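Local atomic coordinates of peptide chain release factor subunit 1 (Methanosarcina mazei, PDB entry 3IR9), a protein that probably directs the termination of translation at the stop codons UAA, UAG and UGA, and is represented here by its C-terminal domain. Residues D117-D120 with I121-F125; E127-K131 with S132-V136; S8-S11 with E12-A16. All blocks are in the same frame, centred on the assembly; numbering follows the deposited sequence.

Contact 1 (D117-D120 with I121-F125); sequences DVTD and IVDEF
Asp120 leans its carboxylate over Val122 where strand 113-120 runs straight into helix 121-131, the two segments meeting almost at a right angle (89°). From CB outward, the Asp120 side chain first passes Ile121 N, and CG lies anti to the backbone N (chi1 -172°), which swings the carboxylate forward along the chain onto the first helical turn. CG comes 3.3 Å from Val122 CG1. Of the two oxygens, OD1 is 2.7 Å from Ile121 N, while OD2 faces the methyl Val122 CG1 in a very tight approach.

Behind this, the carbonyl of Asp120 starts the helix with two weak hydrogen bonds: Asp123 N to Asp120 O is 3.2 Å and bent, Glu124 N to Asp120 O is 3.4 Å but nearly straight. Thr119 points its methyl at Asp123, too closely modelled to interpret, and its OG1 back along the strand to a lone pair of Asp117 OD2 on the syn side, at 2.6 Å. A valine in place of Thr119 would remove the hydroxyl, and the Asp117 carboxylate would probably be left without this partner and freer to turn. Glu124 reaches away to a salt bridge with Arg55.

Asp120 holds the N-cap position, and its carboxylate, close to the amide of Ile121, would probably suit the positive end of the helix dipole.

Contact 2 (E127-K131 with S132-V136); sequences ELADK and SNAKV
The methyl of Ala129 faces both Ala134 and Val136 where the chain turns back from the helix. Val136 points toward the helix from the start of strand 135-139, its CG2 beside its own backbone N, and that branch lies 3.6 Å from Ala129 CB. Ala134 lies against the same methyl, with its CB 3.9 Å from Ala129 CB and also beside the carbonyl, 3.5 Å from Ala129 O. Leu66 of the neighbouring strand touches Ala129, and Val63 touches Ala134, so this apolar side of the turn packs onto the sheet. Asp130 and Asn133 both point away from it.

Ser132 N still closes a regular helical bond to Leu128 O at 3.1 Å. Asn133 then takes a left-handed conformation (phi 65°), and its N reaches Asp130 O at 3.1 Å from well above the carbonyl plane. Ala134 N returns to Ala129 O at 3.0 Å, a weak, bent bond. Arg161 takes up Ser132 O and Asn61 receives Lys131 NZ.

The Ala134-to-Ala129 and Asn133-to-Asp130 bonds, the left-handed Asn133 and the apolar pair Ala129 and Ala134 make up a Schellman motif, which ends helix 121-131 and leads into edge strand 135-139 of the mixed sheet.

Contact 3 (S8-S11 with E12-A16); sequences SGLS and ELVNA
Leu10 O receives the shortest sound bond here, from Val14 N at 2.7 Å, with the amide almost in line with the carbonyl (C=O...N 167°). It is an ordinary helical bond from one turn to the next. The following one, from Asn15 N to Ser11 O, is less certain, because Ser11 O is modelled too close to the Asn15 side chain.

Apolar side chains meet along one flank of this turn. Leu10 starts out pointing away from the helix that follows, but its end comes back: CD1 reaches Val14 CG2 at 3.7 Å, and also lies 4.1 Å from Leu13 CB. The Leu10 side chain runs roughly perpendicular to that of Leu13, so it lies across the turn and bridges both residues with a single methyl. Leu13 is set differently. Its CG stands beside its own backbone N (chi1 -75°) and is brought up to the oxygen end of the Gly9 carbonyl, where CG approaches Gly9 O to 3.1 Å, a tight fit. The amide of Leu13 makes only a weak bond to that same oxygen, at 3.5 Å.

Gly9 itself is in a left-handed conformation (phi 69°), and with it the chain bends from the preceding loop into the helix. Ahead of this bend, Asp6 turns back on the helix start: its OD1 accepts from the amides of both Leu10 and Ser11, while its OD2 is hydrogen-bonded to Ser8 OG.

From the second subunit, another copy of this protein, Leu21 packs on Leu10 and Val14, and Glu25 packs on Ser11. This is the N-terminal end of the long helix 10-41, a remote end of the chain whose apolar side is used for helix-to-helix packing between the two copies in the crystal.

Contacts 1 and 2 lie at the two ends of helix 121-131, their centres 14 Å apart, and they just touch where Thr119 CG2 lies 4.2 Å from Glu127 OE1. Contact 1 is a surface junction leading from the three-stranded sheet, with carboxylates gathered at the helix start; contact 2, partly buried, returns the chain to the mixed sheet through small apolar side chains. Contact 3 stands apart, its centre about 36 Å from that of contact 1 and 35 Å from that of contact 2, on the surface of helix 10-41. Leu10, Ser11 and Val14 meet the second subunit, whereas no other chain of the assembly touches contacts 1 and 2.

Contact 1 (D117-D120 with I121-F125)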
loop_
_atom_site.group_PDB
_atom_site.type_symbol
_atom_site.label_atom_id
_atom_site.label_comp_id
_atom_site.label_asym_id
_atom_site.label_seq_id
_atom_site.Cartn_x
_atom_site.Cartn_y
_atom_site.Cartn_z
ATOM N N ASP A 117 23.232 -16.732 10.128
ATOM C CA ASP A 117 22.510 -15.875 9.193
ATOM C C ASP A 117 21.012 -16.113 9.280
ATOM O O ASP A 117 20.558 -17.239 9.491
ATOM C CB ASP A 117 22.985 -16.090 7.748
ATOM C CG ASP A 117 22.070 -15.429 6.723
ATOM O OD1 ASP A 117 21.953 -14.184 6.740
ATOM O OD2 ASP A 117 21.466 -16.155 5.902
ATOM N N VAL A 118 20.254 -15.033 9.141
ATOM C CA VAL A 118 18.820 -15.121 8.941
ATOM C C VAL A 118 18.493 -14.428 7.623
ATOM O O VAL A 118 19.003 -13.342 7.331
ATOM C CB VAL A 118 18.033 -14.489 10.095
ATOM C CG1 VAL A 118 16.551 -14.771 9.929
ATOM C CG2 VAL A 118 18.536 -15.029 11.432
ATOM N N THR A 119 17.667 -15.088 6.820
ATOM C CA THR A 119 17.286 -14.595 5.505
ATOM C C THR A 119 15.812 -14.918 5.303
ATOM O O THR A 119 15.381 -16.042 5.554
ATOM C CB THR A 119 18.123 -15.268 4.381
ATOM O OG1 THR A 119 19.524 -15.082 4.630
ATOM C CG2 THR A 119 17.778 -14.687 3.029
ATOM N N ASP A 120 15.028 -13.933 4.882
ATOM C CA ASP A 120 13.631 -14.192 4.564
ATOM C C ASP A 120 13.614 -15.311 3.532
ATOM O O ASP A 120 14.550 -15.435 2.745
ATOM C CB ASP A 120 12.975 -12.932 3.995
ATOM C CG ASP A 120 11.467 -13.077 3.818
ATOM O OD1 ASP A 120 10.904 -14.149 4.126
ATOM O OD2 ASP A 120 10.838 -12.101 3.365
ATOM N N ILE A 121 12.573 -16.134 3.532
ATOM C CA ILE A 121 12.490 -17.220 2.555
ATOM C C ILE A 121 12.466 -16.715 1.104
ATOM O O ILE A 121 13.193 -17.230 0.252
ATOM C CB ILE A 121 11.307 -18.176 2.841
ATOM C CG1 ILE A 121 11.693 -19.153 3.946
ATOM C CG2 ILE A 121 10.931 -18.971 1.599
ATOM C CD1 ILE A 121 12.897 -19.989 3.603
ATOM N N VAL A 122 11.650 -15.702 0.828
ATOM C CA VAL A 122 11.573 -15.131 -0.519
ATOM C C VAL A 122 12.939 -14.693 -1.059
ATOM O O VAL A 122 13.173 -14.728 -2.266
ATOM C CB VAL A 122 10.544 -13.976 -0.605
ATOM C CG1 VAL A 122 10.383 -13.296 0.737
ATOM C CG2 VAL A 122 10.936 -12.982 -1.677
ATOM N N ASP A 123 13.839 -14.299 -0.164
ATOM C CA ASP A 123 15.216 -13.998 -0.545
ATOM C C ASP A 123 15.903 -15.252 -1.076
ATOM O O ASP A 123 16.240 -15.334 -2.258
ATOM C CB ASP A 123 16.011 -13.474 0.655
ATOM C CG ASP A 123 15.964 -11.964 0.788
ATOM O OD1 ASP A 123 14.974 -11.340 0.344
ATOM O OD2 ASP A 123 16.927 -11.403 1.354
ATOM N N GLU A 124 16.103 -16.222 -0.186
ATOM C CA GLU A 124 16.828 -17.453 -0.499
ATOM C C GLU A 124 16.388 -18.075 -1.817
ATOM O O GLU A 124 17.214 -18.540 -2.602
ATOM C CB GLU A 124 16.656 -18.475 0.630
ATOM C CG GLU A 124 17.199 -19.861 0.295
ATOM C CD GLU A 124 16.577 -20.959 1.149
ATOM O OE1 GLU A 124 15.735 -20.637 2.012
ATOM O OE2 GLU A 124 16.924 -22.145 0.960
ATOM N N PHE A 125 15.079 -18.079 -2.051
ATOM C CA PHE A 125 14.506 -18.759 -3.206
ATOM C C PHE A 125 14.731 -17.983 -4.499
ATOM O O PHE A 125 14.794 -18.568 -5.578
ATOM C CB PHE A 125 13.018 -19.054 -2.970
ATOM C CG PHE A 125 12.770 -20.195 -2.005
ATOM C CD1 PHE A 125 13.571 -20.367 -0.886
ATOM C CD2 PHE A 125 11.728 -21.088 -2.212
ATOM C CE1 PHE A 125 13.342 -21.409 0.000
ATOM C CE2 PHE A 125 11.495 -22.131 -1.326
ATOM C CZ PHE A 125 12.304 -22.289 -0.222
#

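Contact 2 (E127-K131 with S132-V136)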
loop_
_atom_site.group_PDB
_atom_site.type_symbol
_atom_site.label_atom_id
_atom_site.label_comp_id
_atom_site.label_asym_id
_atom_site.label_seq_id
_atom_site.Cartn_x
_atom_site.Cartn_y
_atom_site.Cartn_z
ATOM N N GLU A 127 17.499 -16.007 -4.830
ATOM C CA GLU A 127 18.936 -16.204 -5.000
ATOM C C GLU A 127 19.199 -17.489 -5.787
ATOM O O GLU A 127 19.997 -17.503 -6.722
ATOM C CB GLU A 127 19.630 -16.279 -3.633
ATOM C CG GLU A 127 19.371 -15.085 -2.707
ATOM C CD GLU A 127 19.841 -15.333 -1.274
ATOM O OE1 GLU A 127 19.973 -14.354 -0.505
ATOM O OE2 GLU A 127 20.079 -16.508 -0.916
ATOM N N LEU A 128 18.523 -18.567 -5.399
ATOM C CA LEU A 128 18.665 -19.844 -6.086
ATOM C C LEU A 128 18.046 -19.797 -7.475
ATOM O O LEU A 128 18.635 -20.289 -8.434
ATOM C CB LEU A 128 18.025 -20.966 -5.274
ATOM C CG LEU A 128 18.509 -21.099 -3.838
ATOM C CD1 LEU A 128 17.887 -22.322 -3.204
ATOM C CD2 LEU A 128 20.019 -21.185 -3.818
ATOM N N ALA A 129 16.851 -19.218 -7.582
ATOM C CA ALA A 129 16.216 -19.049 -8.882
ATOM C C ALA A 129 17.202 -18.391 -9.831
ATOM O O ALA A 129 17.523 -18.939 -10.884
ATOM C CB ALA A 129 14.952 -18.211 -8.766
ATOM N N ASP A 130 17.691 -17.218 -9.442
ATOM C CA ASP A 130 18.616 -16.458 -10.271
ATOM C C ASP A 130 19.802 -17.330 -10.682
ATOM O O ASP A 130 20.211 -17.350 -11.845
ATOM C CB ASP A 130 19.100 -15.220 -9.515
ATOM C CG ASP A 130 19.327 -14.031 -10.425
ATOM O OD1 ASP A 130 18.329 -13.456 -10.915
ATOM O OD2 ASP A 130 20.504 -13.669 -10.640
ATOM N N LYS A 131 20.343 -18.052 -9.708
ATOM C CA LYS A 131 21.436 -18.991 -9.939
ATOM C C LYS A 131 21.189 -19.901 -11.150
ATOM O O LYS A 131 22.005 -19.939 -12.075
ATOM C CB LYS A 131 21.706 -19.799 -8.658
ATOM C CG LYS A 131 21.869 -21.305 -8.829
ATOM C CD LYS A 131 21.656 -22.007 -7.487
ATOM C CE LYS A 131 21.193 -23.453 -7.654
ATOM N NZ LYS A 131 22.316 -24.388 -7.931
ATOM N N SER A 132 20.055 -20.602 -11.156
ATOM C CA SER A 132 19.764 -21.590 -12.199
ATOM C C SER A 132 19.001 -21.016 -13.393
ATOM O O SER A 132 18.462 -21.765 -14.205
ATOM C CB SER A 132 19.018 -22.808 -11.617
ATOM O OG SER A 132 17.674 -22.514 -11.261
ATOM N N ASN A 133 18.966 -19.691 -13.500
ATOM C CA ASN A 133 18.243 -19.022 -14.581
ATOM C C ASN A 133 16.736 -19.228 -14.538
ATOM O O ASN A 133 16.030 -18.916 -15.501
ATOM C CB ASN A 133 18.777 -19.452 -15.946
ATOM C CG ASN A 133 19.543 -18.356 -16.634
ATOM O OD1 ASN A 133 19.480 -18.217 -17.855
ATOM N ND2 ASN A 133 20.267 -17.559 -15.855
ATOM N N ALA A 134 16.250 -19.762 -13.424
ATOM C CA ALA A 134 14.818 -19.888 -13.215
ATOM C C ALA A 134 14.181 -18.505 -13.335
ATOM O O ALA A 134 14.790 -17.495 -12.966
ATOM C CB ALA A 134 14.522 -20.506 -11.847
ATOM N N LYS A 135 12.964 -18.468 -13.870
ATOM C CA LYS A 135 12.180 -17.237 -13.930
ATOM C C LYS A 135 11.447 -17.000 -12.601
ATOM O O LYS A 135 10.813 -17.909 -12.058
ATOM C CB LYS A 135 11.195 -17.277 -15.110
ATOM C CG LYS A 135 11.851 -17.135 -16.491
ATOM C CD LYS A 135 10.826 -17.182 -17.631
ATOM C CE LYS A 135 10.815 -18.531 -18.337
ATOM N NZ LYS A 135 12.010 -18.720 -19.212
ATOM N N VAL A 136 11.541 -15.780 -12.077
ATOM C CA VAL A 136 10.955 -15.451 -10.777
ATOM C C VAL A 136 9.663 -14.630 -10.898
ATOM O O VAL A 136 9.687 -13.484 -11.354
ATOM C CB VAL A 136 11.961 -14.692 -9.882
ATOM C CG1 VAL A 136 11.509 -14.730 -8.430
ATOM C CG2 VAL A 136 13.356 -15.288 -10.021
#

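Contact 3 (S8-S11 with E12-A16)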
loop_
_atom_site.group_PDB
_atom_site.type_symbol
_atom_site.label_atom_id
_atom_site.label_comp_id
_atom_site.label_asym_id
_atom_site.label_seq_id
_atom_site.Cartn_x
_atom_site.Cartn_y
_atom_site.Cartn_z
ATOM N N SER A 8 2.481 20.622 -14.934
ATOM C CA SER A 8 2.856 20.406 -16.325
ATOM C C SER A 8 2.378 19.037 -16.782
ATOM O O SER A 8 2.551 18.664 -17.941
ATOM C CB SER A 8 4.369 20.486 -16.470
ATOM O OG SER A 8 4.990 19.594 -15.562
ATOM N N GLY A 9 1.801 18.284 -15.852
ATOM C CA GLY A 9 1.197 17.002 -16.159
ATOM C C GLY A 9 2.169 15.909 -16.548
ATOM O O GLY A 9 1.871 15.103 -17.430
ATOM N N LEU A 10 3.334 15.878 -15.906
ATOM C CA LEU A 10 4.262 14.766 -16.087
ATOM C C LEU A 10 3.906 13.692 -15.074
ATOM O O LEU A 10 3.995 12.495 -15.353
ATOM C CB LEU A 10 5.712 15.207 -15.903
ATOM C CG LEU A 10 6.758 14.472 -16.752
ATOM C CD1 LEU A 10 6.491 12.976 -16.813
ATOM C CD2 LEU A 10 6.801 15.043 -18.157
ATOM N N SER A 11 3.500 14.135 -13.889
ATOM C CA SER A 11 2.977 13.232 -12.880
ATOM C C SER A 11 1.908 12.363 -13.515
ATOM O O SER A 11 2.013 11.144 -13.497
ATOM C CB SER A 11 2.386 14.015 -11.709
ATOM O OG SER A 11 3.399 14.712 -11.011
ATOM N N GLU A 12 0.892 13.005 -14.089
ATOM C CA GLU A 12 -0.199 12.303 -14.762
ATOM C C GLU A 12 0.303 11.376 -15.875
ATOM O O GLU A 12 -0.254 10.299 -16.086
ATOM C CB GLU A 12 -1.209 13.304 -15.328
ATOM C CG GLU A 12 -1.821 14.222 -14.284
ATOM C CD GLU A 12 -2.608 13.465 -13.231
ATOM O OE1 GLU A 12 -2.828 14.024 -12.135
ATOM O OE2 GLU A 12 -3.008 12.310 -13.500
ATOM N N LEU A 13 1.349 11.793 -16.585
ATOM C CA LEU A 13 1.921 10.965 -17.645
ATOM C C LEU A 13 2.597 9.731 -17.065
ATOM O O LEU A 13 2.159 8.607 -17.302
ATOM C CB LEU A 13 2.913 11.761 -18.496
ATOM C CG LEU A 13 2.282 12.752 -19.478
ATOM C CD1 LEU A 13 3.326 13.348 -20.405
ATOM C CD2 LEU A 13 1.190 12.066 -20.278
ATOM N N VAL A 14 3.665 9.951 -16.308
ATOM C CA VAL A 14 4.351 8.867 -15.621
ATOM C C VAL A 14 3.351 8.034 -14.835
ATOM O O VAL A 14 3.437 6.805 -14.795
ATOM C CB VAL A 14 5.428 9.410 -14.667
ATOM C CG1 VAL A 14 5.557 8.524 -13.433
ATOM C CG2 VAL A 14 6.760 9.540 -15.395
ATOM N N ASN A 15 2.397 8.717 -14.216
ATOM C CA ASN A 15 1.336 8.061 -13.469
ATOM C C ASN A 15 0.606 7.064 -14.360
ATOM O O ASN A 15 0.382 5.917 -13.974
ATOM C CB ASN A 15 0.355 9.108 -12.940
ATOM C CG ASN A 15 -0.236 8.736 -11.598
ATOM O OD1 ASN A 15 -0.458 9.599 -10.747
ATOM N ND2 ASN A 15 -0.499 7.447 -11.401
ATOM N N ALA A 16 0.256 7.511 -15.564
ATOM C CA ALA A 16 -0.493 6.699 -16.522
ATOM C C ALA A 16 0.167 5.353 -16.796
ATOM O O ALA A 16 -0.380 4.308 -16.449
ATOM C CB ALA A 16 -0.691 7.466 -17.823
#